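Local coordinates for protein L-Ribose isomerase (Acinetobacter, PDB 4Q0P) that probably interconverts L-ribose and L-ribulose as a metal-dependent aldose-ketose isomerase, here holding cobalt and L-ribose in a cupin-type beta-barrel, at residues Glu176-Tyr181 against Leu198-Cys203; Glu72-Phe77 against Lys112-His117. All coordinates share one frame; numbering follows the deposited sequence.

Contact 1: residues Glu176-Tyr181 against Leu198-Cys203; sequences EKLTSY and LHAFRC. With CO (cobalt (II) ion), chain B; 0MK (beta-L-ribopyranose), chain F.
Leu-178 reaches Leu-198 and Ala-200 without a single hydrogen bond between Glu176-Tyr181 and Leu198-Cys203; apolar packing, of side chain on side chain and on main chain, joins them. Both segments run into strands of the five-stranded antiparallel sheet of a cupin-type barrel, but strand 132-137 runs between strands 180-185 and 199-202, so the contact is made where the loop before strand 180-185 bends over Leu-198 to Ala-200. That bend is an inverse gamma turn centred on Leu-178, with a weak bond from Thr-179 N to Lys-177 O. Leu-178 sends its two methyls to different places. CD1 lies against CB of Leu-198, 3.9 Å away, the two leucine side chains crossing at about a right angle. CD2 drops onto the strand backbone, 3.5 Å from C of His-199, and meets the methyl CB of Ala-200 at 3.6 Å. CG of Leu-178 stands anti to its carbonyl carbon (chi1 -68°), which turns the fork toward the strand. At the more open margin, the aliphatic part of Lys-177 flanks Leu-198, with its CB 3.9 Å from Leu-198 CD1, before the chain carries its amine away. One residue before Lys-177, Glu-176 OE1 accepts a 3.1 Å hydrogen bond from O1 of a beta-L-ribopyranose (chain F), well away from the metal. His-199 points the other way, into the barrel, where His-117, His-119 and Glu-124 also bind cobalt. Its ND1 is hydrogen-bonded to His-197 O, a second-shell link that fixes the ring's rotation, and NE2 of His-199 binds the cobalt ion at 2.2 Å.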
ATOM      1  N   GLU A 176     -35.539   8.448  -6.966  1.00 30.67           N
ATOM      2  CA  GLU A 176     -36.494   7.787  -7.863  1.00 30.89           C
ATOM      3  C   GLU A 176     -36.026   7.441  -9.278  1.00 29.02           C
ATOM      4  O   GLU A 176     -36.163   6.298  -9.714  1.00 28.22           O
ATOM      5  CB  GLU A 176     -37.773   8.624  -7.965  1.00 34.67           C
ATOM      6  CG  GLU A 176     -38.703   8.499  -6.775  1.00 41.18           C
ATOM      7  CD  GLU A 176     -39.255   7.098  -6.629  1.00 45.42           C
ATOM      8  OE1 GLU A 176     -38.682   6.302  -5.855  1.00 48.44           O
ATOM      9  OE2 GLU A 176     -40.262   6.788  -7.303  1.00 50.52           O
ATOM     10  N   LYS A 177     -35.487   8.421  -9.995  1.00 28.03           N
ATOM     11  CA  LYS A 177     -35.033   8.207 -11.371  1.00 28.37           C
ATOM     12  C   LYS A 177     -33.712   7.457 -11.552  1.00 27.97           C
ATOM     13  O   LYS A 177     -33.395   7.007 -12.658  1.00 27.73           O
ATOM     14  CB  LYS A 177     -34.945   9.554 -12.097  1.00 30.07           C
ATOM     15  CG  LYS A 177     -36.289  10.217 -12.345  1.00 30.51           C
ATOM     16  CD  LYS A 177     -36.113  11.542 -13.083  1.00 35.18           C
ATOM     17  CE  LYS A 177     -37.363  11.926 -13.872  1.00 37.28           C
ATOM     18  NZ  LYS A 177     -38.581  12.000 -13.026  1.00 41.48           N
ATOM     19  N   LEU A 178     -32.934   7.332 -10.487  1.00 26.31           N
ATOM     20  CA  LEU A 178     -31.654   6.634 -10.571  1.00 26.04           C
ATOM     21  C   LEU A 178     -31.903   5.142 -10.393  1.00 25.75           C
ATOM     22  O   LEU A 178     -31.497   4.545  -9.395  1.00 26.65           O
ATOM     23  CB  LEU A 178     -30.700   7.164  -9.492  1.00 24.26           C
ATOM     24  CG  LEU A 178     -30.226   8.611  -9.681  1.00 22.63           C
ATOM     25  CD1 LEU A 178     -31.393   9.584  -9.522  1.00 23.35           C
ATOM     26  CD2 LEU A 178     -29.142   8.922  -8.647  1.00 23.37           C
ATOM     27  N   THR A 179     -32.558   4.554 -11.395  1.00 25.87           N
ATOM     28  CA  THR A 179     -32.959   3.146 -11.397  1.00 24.90           C
ATOM     29  C   THR A 179     -31.876   2.084 -11.575  1.00 23.99           C
ATOM     30  O   THR A 179     -32.030   0.964 -11.090  1.00 25.08           O
ATOM     31  CB  THR A 179     -34.054   2.899 -12.478  1.00 24.80           C
ATOM     32  OG1 THR A 179     -33.498   3.103 -13.783  1.00 24.83           O
ATOM     33  CG2 THR A 179     -35.216   3.868 -12.285  1.00 24.37           C
ATOM     34  N   SER A 180     -30.800   2.414 -12.283  1.00 23.06           N
ATOM     35  CA  SER A 180     -29.730   1.450 -12.489  1.00 23.22           C
ATOM     36  C   SER A 180     -28.772   1.413 -11.302  1.00 24.34           C
ATOM     37  O   SER A 180     -28.535   2.424 -10.638  1.00 24.27           O
ATOM     38  CB  SER A 180     -28.969   1.760 -13.778  1.00 25.98           C
ATOM     39  OG  SER A 180     -29.793   1.523 -14.909  1.00 28.04           O
ATOM     40  N   TYR A 181     -28.221   0.233 -11.052  1.00 24.69           N
ATOM     41  CA  TYR A 181     -27.316   0.010  -9.932  1.00 23.88           C
ATOM     42  C   TYR A 181     -26.105  -0.795 -10.375  1.00 23.55           C
ATOM     43  O   TYR A 181     -26.196  -1.626 -11.278  1.00 22.61           O
ATOM     44  CB  TYR A 181     -28.057  -0.765  -8.834  1.00 22.07           C
ATOM     45  CG  TYR A 181     -27.182  -1.398  -7.762  1.00 23.88           C
ATOM     46  CD1 TYR A 181     -26.865  -0.710  -6.588  1.00 21.07           C
ATOM     47  CD2 TYR A 181     -26.722  -2.713  -7.898  1.00 23.27           C
ATOM     48  CE1 TYR A 181     -26.120  -1.324  -5.566  1.00 21.65           C
ATOM     49  CE2 TYR A 181     -25.977  -3.331  -6.888  1.00 22.00           C
ATOM     50  CZ  TYR A 181     -25.685  -2.633  -5.725  1.00 22.34           C
ATOM     51  OH  TYR A 181     -24.977  -3.259  -4.715  1.00 25.85           O
ATOM     52  N   LEU A 198     -27.948  11.335 -14.275  1.00 26.51           N
ATOM     53  CA  LEU A 198     -28.200  11.460 -12.854  1.00 26.90           C
ATOM     54  C   LEU A 198     -27.437  10.329 -12.178  1.00 25.98           C
ATOM     55  O   LEU A 198     -27.467   9.186 -12.641  1.00 27.53           O
ATOM     56  CB  LEU A 198     -29.698  11.315 -12.564  1.00 29.03           C
ATOM     57  CG  LEU A 198     -30.605  12.502 -12.903  1.00 30.92           C
ATOM     58  CD1 LEU A 198     -32.075  12.096 -12.775  1.00 29.31           C
ATOM     59  CD2 LEU A 198     -30.278  13.659 -11.965  1.00 29.58           C
ATOM     60  N   HIS A 199     -26.727  10.645 -11.104  1.00 25.04           N
ATOM     61  CA  HIS A 199     -25.993   9.625 -10.380  1.00 25.19           C
ATOM     62  C   HIS A 199     -25.828   9.950  -8.902  1.00 23.52           C
ATOM     63  O   HIS A 199     -25.938  11.096  -8.482  1.00 24.37           O
ATOM     64  CB  HIS A 199     -24.614   9.372 -11.016  1.00 25.33           C
ATOM     65  CG  HIS A 199     -23.742  10.587 -11.103  1.00 24.54           C
ATOM     66  ND1 HIS A 199     -23.999  11.634 -11.963  1.00 24.62           N
ATOM     67  CD2 HIS A 199     -22.611  10.919 -10.439  1.00 24.39           C
ATOM     68  CE1 HIS A 199     -23.065  12.557 -11.825  1.00 24.65           C
ATOM     69  NE2 HIS A 199     -22.211  12.148 -10.905  1.00 24.69           N
ATOM     70  N   ALA A 200     -25.594   8.903  -8.122  1.00 22.97           N
ATOM     71  CA  ALA A 200     -25.382   9.013  -6.690  1.00 24.20           C
ATOM     72  C   ALA A 200     -24.638   7.751  -6.292  1.00 24.24           C
ATOM     73  O   ALA A 200     -24.532   6.813  -7.084  1.00 22.84           O
ATOM     74  CB  ALA A 200     -26.727   9.089  -5.949  1.00 25.56           C
ATOM     75  N   PHE A 201     -24.102   7.732  -5.080  1.00 24.20           N
ATOM     76  CA  PHE A 201     -23.407   6.553  -4.596  1.00 24.88           C
ATOM     77  C   PHE A 201     -23.248   6.587  -3.086  1.00 22.66           C
ATOM     78  O   PHE A 201     -23.297   7.648  -2.463  1.00 25.35           O
ATOM     79  CB  PHE A 201     -22.048   6.381  -5.305  1.00 22.66           C
ATOM     80  CG  PHE A 201     -21.080   7.526  -5.104  1.00 24.40           C
ATOM     81  CD1 PHE A 201     -20.244   7.563  -3.990  1.00 24.07           C
ATOM     82  CD2 PHE A 201     -20.973   8.543  -6.053  1.00 25.09           C
ATOM     83  CE1 PHE A 201     -19.316   8.592  -3.826  1.00 25.97           C
ATOM     84  CE2 PHE A 201     -20.048   9.578  -5.896  1.00 24.91           C
ATOM     85  CZ  PHE A 201     -19.217   9.601  -4.779  1.00 23.94           C
ATOM     86  N   ARG A 202     -23.094   5.411  -2.495  1.00 22.17           N
ATOM     87  CA  ARG A 202     -22.937   5.311  -1.056  1.00 22.74           C
ATOM     88  C   ARG A 202     -21.964   4.203  -0.709  1.00 23.93           C
ATOM     89  O   ARG A 202     -21.566   3.401  -1.558  1.00 21.82           O
ATOM     90  CB  ARG A 202     -24.271   4.974  -0.385  1.00 19.38           C
ATOM     91  CG  ARG A 202     -24.671   3.495  -0.549  1.00 22.96           C
ATOM     92  CD  ARG A 202     -25.784   3.058   0.414  1.00 22.36           C
ATOM     93  NE  ARG A 202     -26.018   1.614   0.340  1.00 22.10           N
ATOM     94  CZ  ARG A 202     -26.876   0.944   1.108  1.00 24.57           C
ATOM     95  NH1 ARG A 202     -27.601   1.580   2.026  1.00 19.76           N
ATOM     96  NH2 ARG A 202     -27.006  -0.370   0.964  1.00 23.20           N
ATOM     97  N   CYS A 203     -21.600   4.168   0.565  1.00 24.02           N
ATOM     98  CA  CYS A 203     -20.746   3.128   1.090  1.00 23.38           C
ATOM     99  C   CYS A 203     -21.747   2.228   1.815  1.00 22.77           C
ATOM    100  O   CYS A 203     -22.614   2.724   2.538  1.00 21.92           O
ATOM    101  CB  CYS A 203     -19.741   3.711   2.092  1.00 22.00           C
ATOM    102  SG  CYS A 203     -18.851   2.454   3.039  1.00 22.65           S
TER
HETATM  103 CO    CO B 501     -20.931  13.636 -10.007  1.00 31.53          CO
HETATM  104  C1  0MK F 505     -36.040   3.990  -6.528  1.00 53.44           C
HETATM  105  C2  0MK F 505     -35.860   2.898  -5.475  1.00 53.47           C
HETATM  106  C3  0MK F 505     -36.127   1.540  -6.116  1.00 53.35           C
HETATM  107  C4  0MK F 505     -35.192   1.334  -7.310  1.00 53.17           C
HETATM  108  C5  0MK F 505     -35.346   2.489  -8.307  1.00 52.39           C
HETATM  109  O1  0MK F 505     -35.722   5.252  -5.965  1.00 56.23           O
HETATM  110  O2  0MK F 505     -36.770   3.110  -4.408  1.00 55.09           O
HETATM  111  O3  0MK F 505     -37.475   1.488  -6.556  1.00 53.42           O
HETATM  112  O4  0MK F 505     -35.506   0.109  -7.951  1.00 56.00           O
HETATM  113  O5  0MK F 505     -35.147   3.754  -7.639  1.00 52.37           O
HETATM  114  O   HOH W   1     -20.382  11.975  -8.675  1.00 23.54           O

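Contact 2: residues Glu72-Phe77 against Lys112-His117; sequences EAMIIF and KFCPPH. With CO (cobalt (II) ion), chain B; 0MK (beta-L-ribopyranose), chain C.
Glu-72 lays its carboxylate end against the ring of Pro-115. OE1 of Glu-72 comes within 3.3 Å of Pro-115 CB, the two side chains crossing obliquely, while OE2 lies 3.6 Å from the same CB and reaches toward CD of Pro-116. The carboxylate is buried but well satisfied: Arg-171 forms a salt bridge with OE1 and the hydroxyl of Tyr-175 is hydrogen-bonded to OE2, which would probably favour the ionised form. A second packing pair joins two sulfurs, Met-74 SD and Cys-114 SG, 3.6 Å apart. SG of Cys-114 is anti to its backbone N (chi1 171°), a setting that carries it to the methionine; Phe-201 touches both side chains. Backbone contacts are sparse. Ala-73 N gives a weak, bent hydrogen bond to Phe-113 O (3.2 Å, 125° at the hydrogen), and CA of Glu-72 approaches the same oxygen at 3.5 Å. The chain directions of Glu-72 to Met-74 and Lys-112 to Pro-116 differ by 109°, and two sheets of the cupin-type barrel meet here: strand 73-82 comes from one, strand 113-118 from the other. Polar and metal bonds cluster at the far end of the second segment. His-117 ND1 donates a 2.6 Å hydrogen bond, nearly in its ring plane, to Pro-115 O, and this holds the ring's rotation while NE2 binds cobalt at 2.3 Å. The sugar of chain C joins the metal through O5, and water 1, another ligand of the ion, forms a weak hydrogen bond with the sugar's O1. Ile-76 CD1 lies 3.6 Å from C3 of that beta-L-ribopyranose, a methyl set beside the sugar's C3 and O3.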
ATOM      1  N   GLU A  72     -26.501  12.429   3.818  1.00 25.61           N
ATOM      2  CA  GLU A  72     -25.762  12.855   2.646  1.00 26.66           C
ATOM      3  C   GLU A  72     -24.619  13.764   3.072  1.00 27.30           C
ATOM      4  O   GLU A  72     -24.816  14.935   3.414  1.00 25.76           O
ATOM      5  CB  GLU A  72     -26.718  13.552   1.668  1.00 25.73           C
ATOM      6  CG  GLU A  72     -28.016  12.758   1.496  1.00 29.03           C
ATOM      7  CD  GLU A  72     -28.914  13.252   0.372  1.00 30.24           C
ATOM      8  OE1 GLU A  72     -28.992  14.481   0.156  1.00 31.22           O
ATOM      9  OE2 GLU A  72     -29.556  12.399  -0.281  1.00 29.05           O
ATOM     10  N   ALA A  73     -23.422  13.189   3.068  1.00 26.41           N
ATOM     11  CA  ALA A  73     -22.208  13.897   3.451  1.00 26.49           C
ATOM     12  C   ALA A  73     -21.003  13.098   2.964  1.00 27.75           C
ATOM     13  O   ALA A  73     -21.072  11.870   2.827  1.00 27.98           O
ATOM     14  CB  ALA A  73     -22.152  14.055   4.961  1.00 25.42           C
ATOM     15  N   MET A  74     -19.898  13.793   2.711  1.00 27.69           N
ATOM     16  CA  MET A  74     -18.695  13.128   2.240  1.00 27.41           C
ATOM     17  C   MET A  74     -17.496  14.046   2.349  1.00 25.95           C
ATOM     18  O   MET A  74     -17.625  15.237   2.633  1.00 24.68           O
ATOM     19  CB  MET A  74     -18.855  12.724   0.777  1.00 29.88           C
ATOM     20  CG  MET A  74     -18.729  13.899  -0.183  1.00 31.62           C
ATOM     21  SD  MET A  74     -19.214  13.456  -1.855  1.00 37.32           S
ATOM     22  CE  MET A  74     -17.909  12.309  -2.280  1.00 31.87           C
ATOM     23  N   ILE A  75     -16.324  13.475   2.103  1.00 24.06           N
ATOM     24  CA  ILE A  75     -15.085  14.222   2.141  1.00 23.26           C
ATOM     25  C   ILE A  75     -14.450  14.090   0.769  1.00 23.56           C
ATOM     26  O   ILE A  75     -14.500  13.020   0.155  1.00 20.45           O
ATOM     27  CB  ILE A  75     -14.115  13.660   3.207  1.00 23.31           C
ATOM     28  CG1 ILE A  75     -14.614  14.028   4.603  1.00 24.67           C
ATOM     29  CG2 ILE A  75     -12.708  14.201   2.977  1.00 26.11           C
ATOM     30  CD1 ILE A  75     -13.783  13.458   5.710  1.00 23.39           C
ATOM     31  N   ILE A  76     -13.890  15.190   0.282  1.00 21.97           N
ATOM     32  CA  ILE A  76     -13.229  15.192  -1.007  1.00 22.61           C
ATOM     33  C   ILE A  76     -11.890  15.915  -0.904  1.00 23.99           C
ATOM     34  O   ILE A  76     -11.823  17.046  -0.420  1.00 22.63           O
ATOM     35  CB  ILE A  76     -14.077  15.897  -2.088  1.00 23.60           C
ATOM     36  CG1 ILE A  76     -15.375  15.116  -2.325  1.00 25.19           C
ATOM     37  CG2 ILE A  76     -13.270  16.024  -3.376  1.00 22.28           C
ATOM     38  CD1 ILE A  76     -16.265  15.691  -3.422  1.00 27.63           C
ATOM     39  N   PHE A  77     -10.828  15.244  -1.346  1.00 20.89           N
ATOM     40  CA  PHE A  77      -9.490  15.818  -1.356  1.00 21.71           C
ATOM     41  C   PHE A  77      -9.109  15.882  -2.822  1.00 22.20           C
ATOM     42  O   PHE A  77      -8.855  14.858  -3.446  1.00 20.62           O
ATOM     43  CB  PHE A  77      -8.506  14.927  -0.600  1.00 21.09           C
ATOM     44  CG  PHE A  77      -8.745  14.885   0.877  1.00 22.30           C
ATOM     45  CD1 PHE A  77      -8.750  16.059   1.624  1.00 22.69           C
ATOM     46  CD2 PHE A  77      -8.947  13.670   1.529  1.00 21.67           C
ATOM     47  CE1 PHE A  77      -8.950  16.024   3.005  1.00 23.80           C
ATOM     48  CE2 PHE A  77      -9.147  13.620   2.913  1.00 22.51           C
ATOM     49  CZ  PHE A  77      -9.149  14.800   3.649  1.00 22.48           C
ATOM     50  N   LYS A 112     -23.622   6.538   4.412  1.00 26.48           N
ATOM     51  CA  LYS A 112     -23.694   7.891   3.874  1.00 24.91           C
ATOM     52  C   LYS A 112     -23.646   7.912   2.340  1.00 24.77           C
ATOM     53  O   LYS A 112     -23.125   6.991   1.712  1.00 22.93           O
ATOM     54  CB  LYS A 112     -22.554   8.739   4.461  1.00 25.87           C
ATOM     55  CG  LYS A 112     -22.448   8.671   5.997  1.00 28.33           C
ATOM     56  CD  LYS A 112     -23.625   9.335   6.682  1.00 29.10           C
ATOM     57  CE  LYS A 112     -23.467   9.402   8.208  1.00 26.00           C
ATOM     58  NZ  LYS A 112     -23.795   8.132   8.918  1.00 22.41           N
ATOM     59  N   PHE A 113     -24.184   8.975   1.747  1.00 24.53           N
ATOM     60  CA  PHE A 113     -24.231   9.115   0.293  1.00 26.28           C
ATOM     61  C   PHE A 113     -23.636  10.402  -0.260  1.00 25.48           C
ATOM     62  O   PHE A 113     -23.506  11.405   0.441  1.00 25.01           O
ATOM     63  CB  PHE A 113     -25.681   9.147  -0.231  1.00 24.98           C
ATOM     64  CG  PHE A 113     -26.507   7.938   0.086  1.00 27.81           C
ATOM     65  CD1 PHE A 113     -26.909   7.665   1.389  1.00 28.50           C
ATOM     66  CD2 PHE A 113     -26.957   7.113  -0.940  1.00 27.64           C
ATOM     67  CE1 PHE A 113     -27.754   6.588   1.662  1.00 29.32           C
ATOM     68  CE2 PHE A 113     -27.798   6.038  -0.679  1.00 26.48           C
ATOM     69  CZ  PHE A 113     -28.198   5.774   0.622  1.00 27.53           C
ATOM     70  N   CYS A 114     -23.298  10.338  -1.547  1.00 24.65           N
ATOM     71  CA  CYS A 114     -22.908  11.498  -2.332  1.00 24.69           C
ATOM     72  C   CYS A 114     -24.285  11.493  -3.024  1.00 26.84           C
ATOM     73  O   CYS A 114     -24.563  10.610  -3.845  1.00 25.42           O
ATOM     74  CB  CYS A 114     -21.820  11.174  -3.353  1.00 22.35           C
ATOM     75  SG  CYS A 114     -21.522  12.559  -4.496  1.00 27.20           S
ATOM     76  N   PRO A 115     -25.170  12.448  -2.673  1.00 27.06           N
ATOM     77  CA  PRO A 115     -26.536  12.589  -3.199  1.00 26.88           C
ATOM     78  C   PRO A 115     -26.788  12.716  -4.698  1.00 25.91           C
ATOM     79  O   PRO A 115     -25.930  13.166  -5.457  1.00 25.13           O
ATOM     80  CB  PRO A 115     -27.069  13.792  -2.425  1.00 27.16           C
ATOM     81  CG  PRO A 115     -25.851  14.648  -2.315  1.00 27.77           C
ATOM     82  CD  PRO A 115     -24.797  13.648  -1.896  1.00 26.04           C
ATOM     83  N   PRO A 116     -28.001  12.331  -5.137  1.00 26.68           N
ATOM     84  CA  PRO A 116     -28.418  12.385  -6.542  1.00 25.91           C
ATOM     85  C   PRO A 116     -28.096  13.725  -7.175  1.00 25.25           C
ATOM     86  O   PRO A 116     -28.415  14.776  -6.620  1.00 24.48           O
ATOM     87  CB  PRO A 116     -29.921  12.133  -6.464  1.00 26.76           C
ATOM     88  CG  PRO A 116     -30.021  11.160  -5.328  1.00 26.17           C
ATOM     89  CD  PRO A 116     -29.081  11.775  -4.296  1.00 25.95           C
ATOM     90  N   HIS A 117     -27.458  13.685  -8.338  1.00 24.85           N
ATOM     91  CA  HIS A 117     -27.100  14.908  -9.034  1.00 25.98           C
ATOM     92  C   HIS A 117     -26.604  14.579 -10.433  1.00 26.86           C
ATOM     93  O   HIS A 117     -26.428  13.410 -10.776  1.00 26.42           O
ATOM     94  CB  HIS A 117     -25.990  15.644  -8.273  1.00 26.94           C
ATOM     95  CG  HIS A 117     -24.677  14.918  -8.269  1.00 25.88           C
ATOM     96  ND1 HIS A 117     -24.445  13.795  -7.503  1.00 28.01           N
ATOM     97  CD2 HIS A 117     -23.536  15.139  -8.964  1.00 26.61           C
ATOM     98  CE1 HIS A 117     -23.219  13.356  -7.727  1.00 27.58           C
ATOM     99  NE2 HIS A 117     -22.646  14.154  -8.608  1.00 25.78           N
TER
HETATM  100 CO    CO B 501     -20.931  13.636 -10.007  1.00 31.53          CO
HETATM  101  C1  0MK C 502     -18.358  13.973  -8.108  1.00 51.45           C
HETATM  102  C2  0MK C 502     -17.114  14.840  -7.937  1.00 51.61           C
HETATM  103  C3  0MK C 502     -17.344  15.927  -6.879  1.00 52.42           C
HETATM  104  C4  0MK C 502     -18.668  16.687  -7.087  1.00 52.17           C
HETATM  105  C5  0MK C 502     -19.840  15.734  -7.350  1.00 51.67           C
HETATM  106  O1  0MK C 502     -18.616  13.279  -6.899  1.00 49.76           O
HETATM  107  O2  0MK C 502     -16.766  15.432  -9.181  1.00 50.28           O
HETATM  108  O3  0MK C 502     -16.261  16.846  -6.911  1.00 55.21           O
HETATM  109  O4  0MK C 502     -18.541  17.607  -8.159  1.00 53.66           O
HETATM  110  O5  0MK C 502     -19.502  14.805  -8.402  1.00 49.04           O
HETATM  111  O   HOH W   1     -20.382  11.975  -8.675  1.00 23.54           O

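Both segments of contact 2 precede those of contact 1 in the chain, and the centres of the two contacts lie about 12 Å apart. They share the five-stranded sheet, where strands 113-118 and 199-202 are antiparallel neighbours: His-199 N lies 2.8 Å from His-117 O and Phe-201 O 2.8 Å from Cys-114 N, both probable hydrogen bonds. Contact 2 extends from this sheet to strand 73-82 of the six-stranded one, whereas contact 1 extends outward to the loop before strand 180-185. The pairing brings His-117 and His-199 onto one cobalt ion, their rings at about 55°; water 1 binds it too, so the metal site unites segments distant in sequence, consistent with the active site of a cupin isomerase.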